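Local atomic coordinates of diaminopropionate ammonia-lyase (Escherichia coli, PDB entry 4D9K), a protein that catalyses the pyridoxal-phosphate-dependent alpha,beta-elimination of both L- and D-diaminopropionate to pyruvate and ammonia, working as a homodimer. Residues H226-A231 with H254-E259; G239-L244 with E300-C305; L6-A11 with D314-L319; G72-K77 with E377-V382. One frame throughout, in Å; residues are numbered along the deposited sequence.

Contact 1: residues H226-A231 with H254-E259; sequences HVLLQA and HSIIVE
Val258 O takes the N-H of Ala231 at 2.7 Å and also meets the CA of Gln230, which ends a ladder of five backbone hydrogen bonds between two parallel strands. The bond is bent, 142° at the hydrogen, whereas Ile256 N reaches Val227 O almost straight, at 2.8 Å and 177°. At the other end the imidazoles of His226 and His254 project in the same direction, nearly parallel but so offset that little of one covers the other. The closer meeting is the CH-pi contact of His254 CB over the face of the His226 ring, 3.8 Å from its centroid. On the sheet face carrying both histidines, Leu228 CG rests 4.0 Å from Ile256 CB, and Leu228 CD2 reaches on to Val258 CG2 at 3.7 Å. On the other face Ile257 CG1 stands anti to the carbonyl carbon (chi1 -55°), and CD1 turns in against Leu229 CB at 3.9 Å. His226 NE2 bonds Leu363 O, His254 NE2 bonds Gln308 OE1, and Gln230 NE2 bonds Ser339 O and Ile374 O. Both strands belong to a beta-alpha-beta unit: helix 235-248 links them and covers Leu229 and Ser255, helix 342-352 covers Leu228 and Val258, and strand 370-375 flanks 226-230.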
loop_
_atom_site.group_PDB
_atom_site.type_symbol
_atom_site.label_atom_id
_atom_site.label_comp_id
_atom_site.label_asym_id
_atom_site.label_seq_id
_atom_site.Cartn_x
_atom_site.Cartn_y
_atom_site.Cartn_z
ATOM N N HIS A 226 18.019 -1.575 18.886
ATOM C CA HIS A 226 17.681 -2.851 18.262
ATOM C C HIS A 226 18.015 -2.866 16.803
ATOM O O HIS A 226 18.148 -1.819 16.174
ATOM C CB HIS A 226 16.191 -3.151 18.418
ATOM C CG HIS A 226 15.751 -3.377 19.843
ATOM N ND1 HIS A 226 15.678 -2.380 20.746
ATOM C CD2 HIS A 226 15.326 -4.530 20.494
ATOM C CE1 HIS A 226 15.248 -2.872 21.919
ATOM N NE2 HIS A 226 15.030 -4.189 21.762
ATOM N N VAL A 227 18.142 -4.071 16.258
ATOM C CA VAL A 227 18.234 -4.274 14.820
ATOM C C VAL A 227 17.656 -5.650 14.480
ATOM O O VAL A 227 17.946 -6.642 15.163
ATOM C CB VAL A 227 19.682 -4.085 14.284
ATOM C CG1 VAL A 227 20.632 -5.139 14.842
ATOM C CG2 VAL A 227 19.706 -4.092 12.757
ATOM N N LEU A 228 16.800 -5.698 13.464
ATOM C CA LEU A 228 16.309 -6.975 12.951
ATOM C C LEU A 228 16.988 -7.261 11.631
ATOM O O LEU A 228 16.984 -6.430 10.728
ATOM C CB LEU A 228 14.782 -6.991 12.793
ATOM C CG LEU A 228 13.999 -7.132 14.100
ATOM C CD1 LEU A 228 13.693 -5.762 14.696
ATOM C CD2 LEU A 228 12.716 -7.926 13.894
ATOM N N LEU A 229 17.599 -8.431 11.537
ATOM C CA LEU A 229 18.279 -8.822 10.319
ATOM C C LEU A 229 17.714 -10.145 9.847
ATOM O O LEU A 229 17.721 -11.133 10.597
ATOM C CB LEU A 229 19.790 -8.924 10.555
ATOM C CG LEU A 229 20.484 -7.677 11.118
ATOM C CD1 LEU A 229 21.889 -8.016 11.590
ATOM C CD2 LEU A 229 20.508 -6.536 10.104
ATOM N N GLN A 230 17.202 -10.150 8.618
ATOM C CA GLN A 230 16.712 -11.376 7.989
ATOM C C GLN A 230 17.880 -12.307 7.711
ATOM O O GLN A 230 18.944 -11.861 7.270
ATOM C CB GLN A 230 15.895 -11.106 6.713
ATOM C CG GLN A 230 16.467 -10.084 5.742
ATOM C CD GLN A 230 15.994 -8.674 6.037
ATOM O OE1 GLN A 230 16.440 -8.049 6.998
ATOM N NE2 GLN A 230 15.094 -8.163 5.202
ATOM N N ALA A 231 17.672 -13.593 7.984
ATOM C CA ALA A 231 18.762 -14.568 8.022
ATOM C C ALA A 231 19.294 -14.993 6.653
ATOM O O ALA A 231 20.508 -15.042 6.457
ATOM C CB ALA A 231 18.358 -15.784 8.842
ATOM N N HIS A 254 20.617 -4.834 20.843
ATOM C CA HIS A 254 19.744 -6.001 20.915
ATOM C C HIS A 254 19.448 -6.448 19.510
ATOM O O HIS A 254 18.563 -5.905 18.851
ATOM C CB HIS A 254 18.460 -5.651 21.659
ATOM C CG HIS A 254 17.624 -6.847 22.051
ATOM N ND1 HIS A 254 17.329 -7.133 23.333
ATOM C CD2 HIS A 254 17.013 -7.837 21.277
ATOM C CE1 HIS A 254 16.570 -8.246 23.382
ATOM N NE2 HIS A 254 16.380 -8.675 22.124
ATOM N N SER A 255 20.202 -7.429 19.033
ATOM C CA SER A 255 20.081 -7.883 17.645
ATOM C C SER A 255 19.200 -9.111 17.543
ATOM O O SER A 255 19.403 -10.089 18.258
ATOM C CB SER A 255 21.452 -8.169 17.034
ATOM O OG SER A 255 22.114 -9.210 17.725
ATOM N N ILE A 256 18.224 -9.048 16.645
ATOM C CA ILE A 256 17.284 -10.137 16.432
ATOM C C ILE A 256 17.454 -10.667 15.019
ATOM O O ILE A 256 17.318 -9.917 14.050
ATOM C CB ILE A 256 15.828 -9.671 16.627
ATOM C CG1 ILE A 256 15.644 -9.021 18.003
ATOM C CG2 ILE A 256 14.868 -10.835 16.455
ATOM C CD1 ILE A 256 14.390 -8.183 18.112
ATOM N N ILE A 257 17.753 -11.958 14.904
ATOM C CA ILE A 257 17.951 -12.581 13.603
ATOM C C ILE A 257 16.689 -13.330 13.231
ATOM O O ILE A 257 16.260 -14.247 13.938
ATOM C CB ILE A 257 19.181 -13.518 13.574
ATOM C CG1 ILE A 257 20.446 -12.776 14.033
ATOM C CG2 ILE A 257 19.361 -14.155 12.194
ATOM C CD1 ILE A 257 20.746 -11.489 13.290
ATOM N N VAL A 258 16.099 -12.916 12.114
ATOM C CA VAL A 258 14.780 -13.373 11.724
ATOM C C VAL A 258 14.914 -14.401 10.616
ATOM O O VAL A 258 15.482 -14.125 9.557
ATOM C CB VAL A 258 13.888 -12.197 11.272
ATOM C CG1 VAL A 258 12.480 -12.682 10.974
ATOM C CG2 VAL A 258 13.858 -11.106 12.338
ATOM N N GLU A 259 14.395 -15.593 10.882
ATOM C CA GLU A 259 14.452 -16.693 9.934
ATOM C C GLU A 259 13.035 -17.133 9.575
ATOM O O GLU A 259 12.331 -17.700 10.413
ATOM C CB GLU A 259 15.240 -17.850 10.537
ATOM C CG GLU A 259 16.053 -18.639 9.525
ATOM C CD GLU A 259 17.349 -19.174 10.113
ATOM O OE1 GLU A 259 17.523 -19.112 11.360
ATOM O OE2 GLU A 259 18.195 -19.654 9.321
#

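Contact 2: residues G239-L244 with E300-C305; sequences GVLGYL and EILRNC
Leu241 CD2 and Leu302 CD2 meet at 3.6 Å, the two side chains lying at a slant to each other. The same Leu241 methyl also reaches the last turn of the partner helix, 4.1 Å from Cys305 CB. Beside this, Ile301 CG2 lies on the bare backbone of Gly242, 3.6 Å from its N and 3.8 Å from its CA. With no side chain at Gly242, the two backbones come close there, the CA atoms of Gly242 and Ile301 being 6.2 Å apart. Leu241 is aimed by its first torsion, CG lying anti to the backbone N (chi1 -174°), and its branches are split between two neighbours: CD2 serves helix 296-305, while CD1 packs on Ser255 CB of strand 254-260. Leu302 CD2 likewise touches Ile257 CD1 of that strand. Farther out, Ile301 is backed by Met203 of helix 197-220 and by Phe24, and the axes of the two short segments come within 9.1 Å at 46°. All touching residues are buried, their side chains apolar apart from Cys305, which meets Leu241 through CB and not its sulfur. Between these segments cohesion thus comes from the fit of methyl groups, one over a glycine, and not from directional bonds.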
loop_
_atom_site.group_PDB
_atom_site.type_symbol
_atom_site.label_atom_id
_atom_site.label_comp_id
_atom_site.label_asym_id
_atom_site.label_seq_id
_atom_site.Cartn_x
_atom_site.Cartn_y
_atom_site.Cartn_z
ATOM N N GLY A 239 27.665 -9.954 8.040
ATOM C CA GLY A 239 28.436 -8.773 7.670
ATOM C C GLY A 239 27.961 -7.509 8.364
ATOM O O GLY A 239 28.764 -6.778 8.938
ATOM N N VAL A 240 26.650 -7.269 8.305
ATOM C CA VAL A 240 26.021 -6.092 8.902
ATOM C C VAL A 240 26.119 -6.114 10.424
ATOM O O VAL A 240 26.509 -5.109 11.028
ATOM C CB VAL A 240 24.553 -5.913 8.430
ATOM C CG1 VAL A 240 23.831 -4.850 9.250
ATOM C CG2 VAL A 240 24.525 -5.529 6.959
ATOM N N LEU A 241 25.785 -7.254 11.038
ATOM C CA LEU A 241 25.935 -7.398 12.489
ATOM C C LEU A 241 27.382 -7.186 12.915
ATOM O O LEU A 241 27.648 -6.449 13.875
ATOM C CB LEU A 241 25.426 -8.749 13.008
ATOM C CG LEU A 241 25.414 -8.902 14.537
ATOM C CD1 LEU A 241 24.616 -7.789 15.209
ATOM C CD2 LEU A 241 24.886 -10.264 14.950
ATOM N N GLY A 242 28.303 -7.833 12.200
ATOM C CA GLY A 242 29.739 -7.662 12.429
ATOM C C GLY A 242 30.136 -6.198 12.523
ATOM O O GLY A 242 30.817 -5.790 13.468
ATOM N N TYR A 243 29.691 -5.408 11.546
ATOM C CA TYR A 243 29.950 -3.967 11.521
ATOM C C TYR A 243 29.287 -3.244 12.695
ATOM O O TYR A 243 29.924 -2.425 13.361
ATOM C CB TYR A 243 29.481 -3.347 10.194
ATOM C CG TYR A 243 29.663 -1.846 10.134
ATOM C CD1 TYR A 243 30.810 -1.289 9.569
ATOM C CD2 TYR A 243 28.701 -0.980 10.665
ATOM C CE1 TYR A 243 30.990 0.085 9.525
ATOM C CE2 TYR A 243 28.873 0.392 10.628
ATOM C CZ TYR A 243 30.021 0.920 10.061
ATOM O OH TYR A 243 30.198 2.286 10.020
ATOM N N LEU A 244 28.009 -3.538 12.932
ATOM C CA LEU A 244 27.236 -2.831 13.961
ATOM C C LEU A 244 27.761 -3.072 15.373
ATOM O O LEU A 244 27.759 -2.150 16.195
ATOM C CB LEU A 244 25.736 -3.148 13.872
ATOM C CG LEU A 244 24.950 -2.644 12.653
ATOM C CD1 LEU A 244 23.554 -3.256 12.610
ATOM C CD2 LEU A 244 24.865 -1.122 12.586
ATOM N N GLU A 300 29.125 -17.469 12.216
ATOM C CA GLU A 300 30.027 -17.372 13.360
ATOM C C GLU A 300 29.770 -16.072 14.122
ATOM O O GLU A 300 29.686 -16.074 15.351
ATOM C CB GLU A 300 31.492 -17.450 12.923
ATOM C CG GLU A 300 32.410 -17.982 14.017
ATOM C CD GLU A 300 33.791 -17.353 14.006
ATOM O OE1 GLU A 300 34.400 -17.249 12.917
ATOM O OE2 GLU A 300 34.272 -16.970 15.098
ATOM N N ILE A 301 29.632 -14.975 13.378
ATOM C CA ILE A 301 29.310 -13.661 13.943
ATOM C C ILE A 301 27.936 -13.677 14.608
ATOM O O ILE A 301 27.751 -13.092 15.683
ATOM C CB ILE A 301 29.355 -12.555 12.862
ATOM C CG1 ILE A 301 30.757 -12.464 12.257
ATOM C CG2 ILE A 301 28.934 -11.207 13.437
ATOM C CD1 ILE A 301 30.790 -11.844 10.873
ATOM N N LEU A 302 26.987 -14.358 13.968
ATOM C CA LEU A 302 25.624 -14.474 14.488
ATOM C C LEU A 302 25.567 -15.303 15.768
ATOM O O LEU A 302 24.884 -14.931 16.714
ATOM C CB LEU A 302 24.668 -15.030 13.424
ATOM C CG LEU A 302 24.498 -14.208 12.134
ATOM C CD1 LEU A 302 23.426 -14.814 11.243
ATOM C CD2 LEU A 302 24.187 -12.745 12.421
ATOM N N ARG A 303 26.296 -16.416 15.800
ATOM C CA ARG A 303 26.406 -17.217 17.017
ATOM C C ARG A 303 27.065 -16.416 18.137
ATOM O O ARG A 303 26.582 -16.414 19.266
ATOM C CB ARG A 303 27.180 -18.513 16.764
ATOM C CG ARG A 303 26.390 -19.574 16.016
ATOM C CD ARG A 303 27.207 -20.841 15.821
ATOM N NE ARG A 303 26.532 -21.772 14.915
ATOM C CZ ARG A 303 26.799 -21.901 13.616
ATOM N NH1 ARG A 303 27.745 -21.172 13.044
ATOM N NH2 ARG A 303 26.118 -22.774 12.885
ATOM N N ASN A 304 28.156 -15.725 17.815
ATOM C CA ASN A 304 28.895 -14.943 18.808
ATOM C C ASN A 304 28.146 -13.737 19.361
ATOM O O ASN A 304 28.184 -13.484 20.566
ATOM C CB ASN A 304 30.239 -14.477 18.240
ATOM C CG ASN A 304 31.250 -15.602 18.124
ATOM O OD1 ASN A 304 30.947 -16.765 18.403
ATOM N ND2 ASN A 304 32.464 -15.259 17.706
ATOM N N CYS A 305 27.468 -13.003 18.479
ATOM C CA CYS A 305 26.995 -11.658 18.802
ATOM C C CYS A 305 25.485 -11.412 18.728
ATOM O O CYS A 305 25.011 -10.393 19.234
ATOM C CB CYS A 305 27.731 -10.629 17.938
ATOM S SG CYS A 305 29.502 -10.532 18.287
#

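Contact 3: residues L6-A11 with D314-L319; sequences LKIDIA and DSVAAL
Val316 CG2 stands 4.0 Å from Lys7 O and approaches well out of the plane of the Lys7-Ile8 peptide; that peptide is the flat group here, since the touching side chains carry no rings. The same methyl is also touched by two side chains of the N-terminal strand region: Leu6 CD1 at 4.0 Å and Ile8 CD1 at 3.9 Å. Leu6 and Val316 run alongside each other, pointing opposite ways, whereas Ile8 comes at a slant and lays CD1 against both methyls of Val316. Ile8 gets there by two bends in succession, with CG1 anti to the carbonyl carbon (chi1 -69°) and chi2 at -78°, which swing CD1 toward the helix. Leu6 spreads its fork over the N-terminal part of that helix. CD2 comes 3.8 Å from Ser315 OG, with CD1 almost as near to it, and CD1 goes on to Leu319 CD2 at 4.1 Å. Residues 315, 316 and 319 thus offer one side of the helix, one turn long, to the chain's N-terminal region. Lys7 turns its end away and forms a salt bridge with Asp261. Strand 8-12 runs antiparallel to strand 308-312 at one margin of the six-stranded sheet, and helix 314-325 follows strand 308-312 in the chain. Helix 342-352 packs against both partners, its Val346 touching Ile8 and Val316.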
loop_
_atom_site.group_PDB
_atom_site.type_symbol
_atom_site.label_atom_id
_atom_site.label_comp_id
_atom_site.label_asym_id
_atom_site.label_seq_id
_atom_site.Cartn_x
_atom_site.Cartn_y
_atom_site.Cartn_z
ATOM N N LEU A 6 0.477 -14.805 14.967
ATOM C CA LEU A 6 1.321 -15.442 13.967
ATOM C C LEU A 6 2.535 -16.039 14.664
ATOM O O LEU A 6 2.974 -15.530 15.699
ATOM C CB LEU A 6 1.753 -14.437 12.890
ATOM C CG LEU A 6 0.663 -13.673 12.125
ATOM C CD1 LEU A 6 1.281 -12.810 11.031
ATOM C CD2 LEU A 6 -0.390 -14.610 11.542
ATOM N N LYS A 7 3.058 -17.127 14.102
ATOM C CA LYS A 7 4.218 -17.815 14.657
ATOM C C LYS A 7 5.430 -16.877 14.694
ATOM O O LYS A 7 5.993 -16.530 13.655
ATOM C CB LYS A 7 4.517 -19.084 13.847
ATOM C CG LYS A 7 5.715 -19.885 14.330
ATOM C CD LYS A 7 6.168 -20.881 13.278
ATOM C CE LYS A 7 7.381 -21.668 13.751
ATOM N NZ LYS A 7 7.820 -22.658 12.729
ATOM N N ILE A 8 5.794 -16.459 15.906
ATOM C CA ILE A 8 6.907 -15.540 16.150
ATOM C C ILE A 8 7.758 -16.085 17.310
ATOM O O ILE A 8 7.929 -15.429 18.341
ATOM C CB ILE A 8 6.384 -14.102 16.438
ATOM C CG1 ILE A 8 5.779 -13.479 15.175
ATOM C CG2 ILE A 8 7.486 -13.189 16.969
ATOM C CD1 ILE A 8 6.795 -12.953 14.177
ATOM N N ASP A 9 8.290 -17.292 17.132
ATOM C CA ASP A 9 8.979 -18.001 18.214
ATOM C C ASP A 9 10.363 -17.436 18.507
ATOM O O ASP A 9 11.277 -17.543 17.687
ATOM C CB ASP A 9 9.042 -19.503 17.925
ATOM C CG ASP A 9 7.677 -20.162 17.978
ATOM O OD1 ASP A 9 6.895 -19.848 18.903
ATOM O OD2 ASP A 9 7.383 -20.996 17.100
ATOM N N ILE A 10 10.490 -16.830 19.684
ATOM C CA ILE A 10 11.713 -16.167 20.112
ATOM C C ILE A 10 12.602 -17.111 20.914
ATOM O O ILE A 10 12.148 -17.776 21.853
ATOM C CB ILE A 10 11.407 -14.918 20.963
ATOM C CG1 ILE A 10 10.371 -14.031 20.264
ATOM C CG2 ILE A 10 12.681 -14.128 21.233
ATOM C CD1 ILE A 10 9.558 -13.179 21.214
ATOM N N ALA A 11 13.873 -17.160 20.527
ATOM C CA ALA A 11 14.880 -17.914 21.256
ATOM C C ALA A 11 16.070 -17.019 21.563
ATOM O O ALA A 11 16.609 -16.356 20.671
ATOM C CB ALA A 11 15.323 -19.129 20.454
ATOM N N ASP A 314 5.363 -17.822 7.260
ATOM C CA ASP A 314 5.355 -17.204 5.924
ATOM C C ASP A 314 4.624 -15.863 5.905
ATOM O O ASP A 314 5.135 -14.861 5.390
ATOM C CB ASP A 314 4.677 -18.141 4.915
ATOM C CG ASP A 314 5.666 -18.925 4.075
ATOM O OD1 ASP A 314 6.494 -19.678 4.643
ATOM O OD2 ASP A 314 5.598 -18.802 2.833
ATOM N N SER A 315 3.427 -15.862 6.485
ATOM C CA SER A 315 2.531 -14.714 6.480
ATOM C C SER A 315 3.064 -13.477 7.225
ATOM O O SER A 315 2.483 -12.400 7.116
ATOM C CB SER A 315 1.180 -15.126 7.056
ATOM O OG SER A 315 1.337 -15.633 8.369
ATOM N N VAL A 316 4.151 -13.640 7.978
ATOM C CA VAL A 316 4.808 -12.521 8.668
ATOM C C VAL A 316 5.487 -11.571 7.677
ATOM O O VAL A 316 5.376 -10.346 7.803
ATOM C CB VAL A 316 5.830 -13.015 9.720
ATOM C CG1 VAL A 316 6.574 -11.845 10.371
ATOM C CG2 VAL A 316 5.127 -13.847 10.783
ATOM N N ALA A 317 6.191 -12.142 6.702
ATOM C CA ALA A 317 6.816 -11.366 5.634
ATOM C C ALA A 317 5.738 -10.631 4.851
ATOM O O ALA A 317 5.839 -9.422 4.640
ATOM C CB ALA A 317 7.619 -12.271 4.712
ATOM N N ALA A 318 4.706 -11.373 4.439
ATOM C CA ALA A 318 3.546 -10.812 3.743
ATOM C C ALA A 318 2.940 -9.623 4.492
ATOM O O ALA A 318 2.647 -8.589 3.892
ATOM C CB ALA A 318 2.490 -11.885 3.530
ATOM N N LEU A 319 2.744 -9.781 5.798
ATOM C CA LEU A 319 2.217 -8.704 6.623
ATOM C C LEU A 319 3.140 -7.484 6.553
ATOM O O LEU A 319 2.673 -6.372 6.347
ATOM C CB LEU A 319 2.006 -9.171 8.071
ATOM C CG LEU A 319 1.680 -8.145 9.171
ATOM C CD1 LEU A 319 0.298 -7.530 8.997
ATOM C CD2 LEU A 319 1.794 -8.797 10.540
#

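Contact 4: residues G72-K77 with E377-V382; sequences GLNAFK and EGDTDV. With PO4 (phosphate ion), chain E.
The backbones of Ala75 and Glu377 pair in a single bridge, CA to CA 4.1 Å, with Gly378 N donating to Asn74 O at 2.8 Å. They join two loops of the catalytic core of a pyridoxal-phosphate enzyme related to the tryptophan synthase beta family; one of them holds Lys77, which carries pyridoxal phosphate in the holoenzyme and is unmodified here. Asn74 provides the main side-chain link. Chi1 of Asn74 (-151°, roughly anti) carries its amide out to Asp379, where ND2 donates to OD1 at 3.2 Å in a fairly straight bond (161°). Asp379 OD1 lies close to the plane of the Asn74 amide, while ND2 comes to it from above the carboxylate plane, the two flat groups standing almost perpendicular. Asp379 is the centre of an inverse gamma turn; its CB points away from 72-77, and chi1 (59°) brings the carboxylate back to Asn74. Thr380 adds to the contact: CG2 packs 3.5 Å from Asn74 O, while OG1 donates to Glu377 OE1 at 2.6 Å. Asn122 also bonds that OE1, and Ser339 N bonds OE2, so the carboxylate is held at both oxygens. Beyond the bridge, Lys77 CG lies over one face of the Phe76 ring, and Tyr206 meets that ring edge-to-face. A phosphate ion, probably from the crystallisation liquor, is bonded by the backbone N of Gly234 and Met236, consistent with a cofactor-phosphate site; Lys77 NZ bonds it weakly, 3.5 Å from O1. Back at Asn74, one water donates both to Asn74 OD1 at 3.0 Å and to Asp379 OD1 at 2.9 Å.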
loop_
_atom_site.group_PDB
_atom_site.type_symbol
_atom_site.label_atom_id
_atom_site.label_comp_id
_atom_site.label_asym_id
_atom_site.label_seq_id
_atom_site.Cartn_x
_atom_site.Cartn_y
_atom_site.Cartn_z
ATOM N N GLY A 72 20.016 0.500 -9.856
ATOM C CA GLY A 72 18.769 0.056 -10.491
ATOM C C GLY A 72 18.373 -1.370 -10.135
ATOM O O GLY A 72 17.482 -1.952 -10.763
ATOM N N LEU A 73 19.021 -1.921 -9.111
ATOM C CA LEU A 73 18.969 -3.354 -8.828
ATOM C C LEU A 73 17.726 -3.806 -8.052
ATOM O O LEU A 73 17.371 -4.989 -8.085
ATOM C CB LEU A 73 20.249 -3.796 -8.101
ATOM C CG LEU A 73 21.586 -4.039 -8.837
ATOM C CD1 LEU A 73 21.522 -5.283 -9.718
ATOM C CD2 LEU A 73 22.083 -2.836 -9.631
ATOM N N ASN A 74 17.076 -2.871 -7.356
ATOM C CA ASN A 74 15.895 -3.171 -6.533
ATOM C C ASN A 74 16.223 -4.110 -5.360
ATOM O O ASN A 74 15.334 -4.747 -4.787
ATOM C CB ASN A 74 14.754 -3.740 -7.400
ATOM C CG ASN A 74 13.372 -3.430 -6.845
ATOM O OD1 ASN A 74 13.208 -2.548 -5.998
ATOM N ND2 ASN A 74 12.368 -4.153 -7.326
ATOM N N ALA A 75 17.508 -4.179 -5.014
ATOM C CA ALA A 75 18.016 -5.044 -3.946
ATOM C C ALA A 75 19.447 -4.650 -3.588
ATOM O O ALA A 75 20.122 -3.975 -4.367
ATOM C CB ALA A 75 17.951 -6.514 -4.358
ATOM N N PHE A 76 19.905 -5.090 -2.419
ATOM C CA PHE A 76 21.192 -4.671 -1.865
ATOM C C PHE A 76 22.394 -5.437 -2.414
ATOM O O PHE A 76 23.529 -4.970 -2.300
ATOM C CB PHE A 76 21.172 -4.813 -0.333
ATOM C CG PHE A 76 21.395 -6.216 0.150
ATOM C CD1 PHE A 76 20.374 -7.161 0.083
ATOM C CD2 PHE A 76 22.630 -6.603 0.655
ATOM C CE1 PHE A 76 20.576 -8.461 0.518
ATOM C CE2 PHE A 76 22.839 -7.902 1.089
ATOM C CZ PHE A 76 21.813 -8.834 1.017
ATOM N N LYS A 77 22.147 -6.607 -2.998
ATOM C CA LYS A 77 23.207 -7.610 -3.201
ATOM C C LYS A 77 24.429 -7.198 -4.036
ATOM O O LYS A 77 25.491 -7.801 -3.888
ATOM C CB LYS A 77 22.627 -8.946 -3.687
ATOM C CG LYS A 77 21.681 -9.564 -2.681
ATOM C CD LYS A 77 21.851 -11.064 -2.575
ATOM C CE LYS A 77 20.976 -11.626 -1.467
ATOM N NZ LYS A 77 20.850 -13.104 -1.586
ATOM N N GLU A 377 15.244 -5.902 -0.208
ATOM C CA GLU A 377 14.792 -5.939 -1.598
ATOM C C GLU A 377 13.441 -5.265 -1.775
ATOM O O GLU A 377 12.616 -5.263 -0.863
ATOM C CB GLU A 377 14.746 -7.383 -2.136
ATOM C CG GLU A 377 13.768 -8.306 -1.414
ATOM C CD GLU A 377 13.354 -9.523 -2.229
ATOM O OE1 GLU A 377 13.929 -9.773 -3.315
ATOM O OE2 GLU A 377 12.436 -10.241 -1.776
ATOM N N GLY A 378 13.229 -4.681 -2.951
ATOM C CA GLY A 378 11.917 -4.178 -3.333
ATOM C C GLY A 378 11.104 -5.253 -4.032
ATOM O O GLY A 378 11.298 -6.453 -3.794
ATOM N N ASP A 379 10.200 -4.818 -4.903
ATOM C CA ASP A 379 9.310 -5.723 -5.602
ATOM C C ASP A 379 10.035 -6.399 -6.775
ATOM O O ASP A 379 9.753 -6.121 -7.939
ATOM C CB ASP A 379 8.023 -5.002 -6.047
ATOM C CG ASP A 379 8.290 -3.818 -6.969
ATOM O OD1 ASP A 379 9.375 -3.190 -6.873
ATOM O OD2 ASP A 379 7.392 -3.511 -7.785
ATOM N N THR A 380 10.978 -7.276 -6.433
ATOM C CA THR A 380 11.802 -7.998 -7.406
ATOM C C THR A 380 10.985 -9.049 -8.165
ATOM O O THR A 380 11.331 -9.441 -9.279
ATOM C CB THR A 380 13.048 -8.625 -6.742
ATOM O OG1 THR A 380 12.675 -9.285 -5.521
ATOM C CG2 THR A 380 14.070 -7.539 -6.419
ATOM N N ASP A 381 9.896 -9.491 -7.543
ATOM C CA ASP A 381 8.889 -10.292 -8.214
ATOM C C ASP A 381 7.547 -9.572 -8.081
ATOM O O ASP A 381 6.842 -9.698 -7.073
ATOM C CB ASP A 381 8.856 -11.726 -7.655
ATOM C CG ASP A 381 7.681 -12.539 -8.175
ATOM O OD1 ASP A 381 6.776 -11.965 -8.819
ATOM O OD2 ASP A 381 7.653 -13.760 -7.914
ATOM N N VAL A 382 7.218 -8.828 -9.134
ATOM C CA VAL A 382 6.059 -7.942 -9.198
ATOM C C VAL A 382 4.747 -8.701 -9.032
ATOM O O VAL A 382 3.834 -8.243 -8.331
ATOM C CB VAL A 382 6.098 -7.126 -10.516
ATOM C CG1 VAL A 382 4.727 -6.605 -10.912
ATOM C CG2 VAL A 382 7.086 -5.975 -10.379
HETATM P P PO4 E . 21.760 -13.270 2.791
HETATM O O1 PO4 E . 21.550 -14.199 1.616
HETATM O O2 PO4 E . 23.179 -12.790 2.879
HETATM O O3 PO4 E . 21.450 -14.029 4.051
HETATM O O4 PO4 E . 20.849 -12.075 2.634
HETATM O O HOH W 1 10.678 -0.976 -5.534
#

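In the fold
Contacts 1 and 2 share one beta-alpha-beta unit, their centres 10 Å apart: contact 1 pairs its two strands, contact 2 sets helix 296-305 on the helix between them, so their segments alternate along the chain. Contact 3 reaches the same six-stranded sheet at its 8-12 margin, about 13 Å from contact 1 between centres. Contacts 1 and 2 are nested inside the loops closed by contacts 3 and 4, which themselves cross. Contact 4 lies across the chain's centre from contacts 1 and 2, about 20 Å from contact 1 between centres, and joins the cofactor-lysine loop to the loop after strand 370-375. The sheet thus ties the N-terminal strand, the central unit and the active-site loops together.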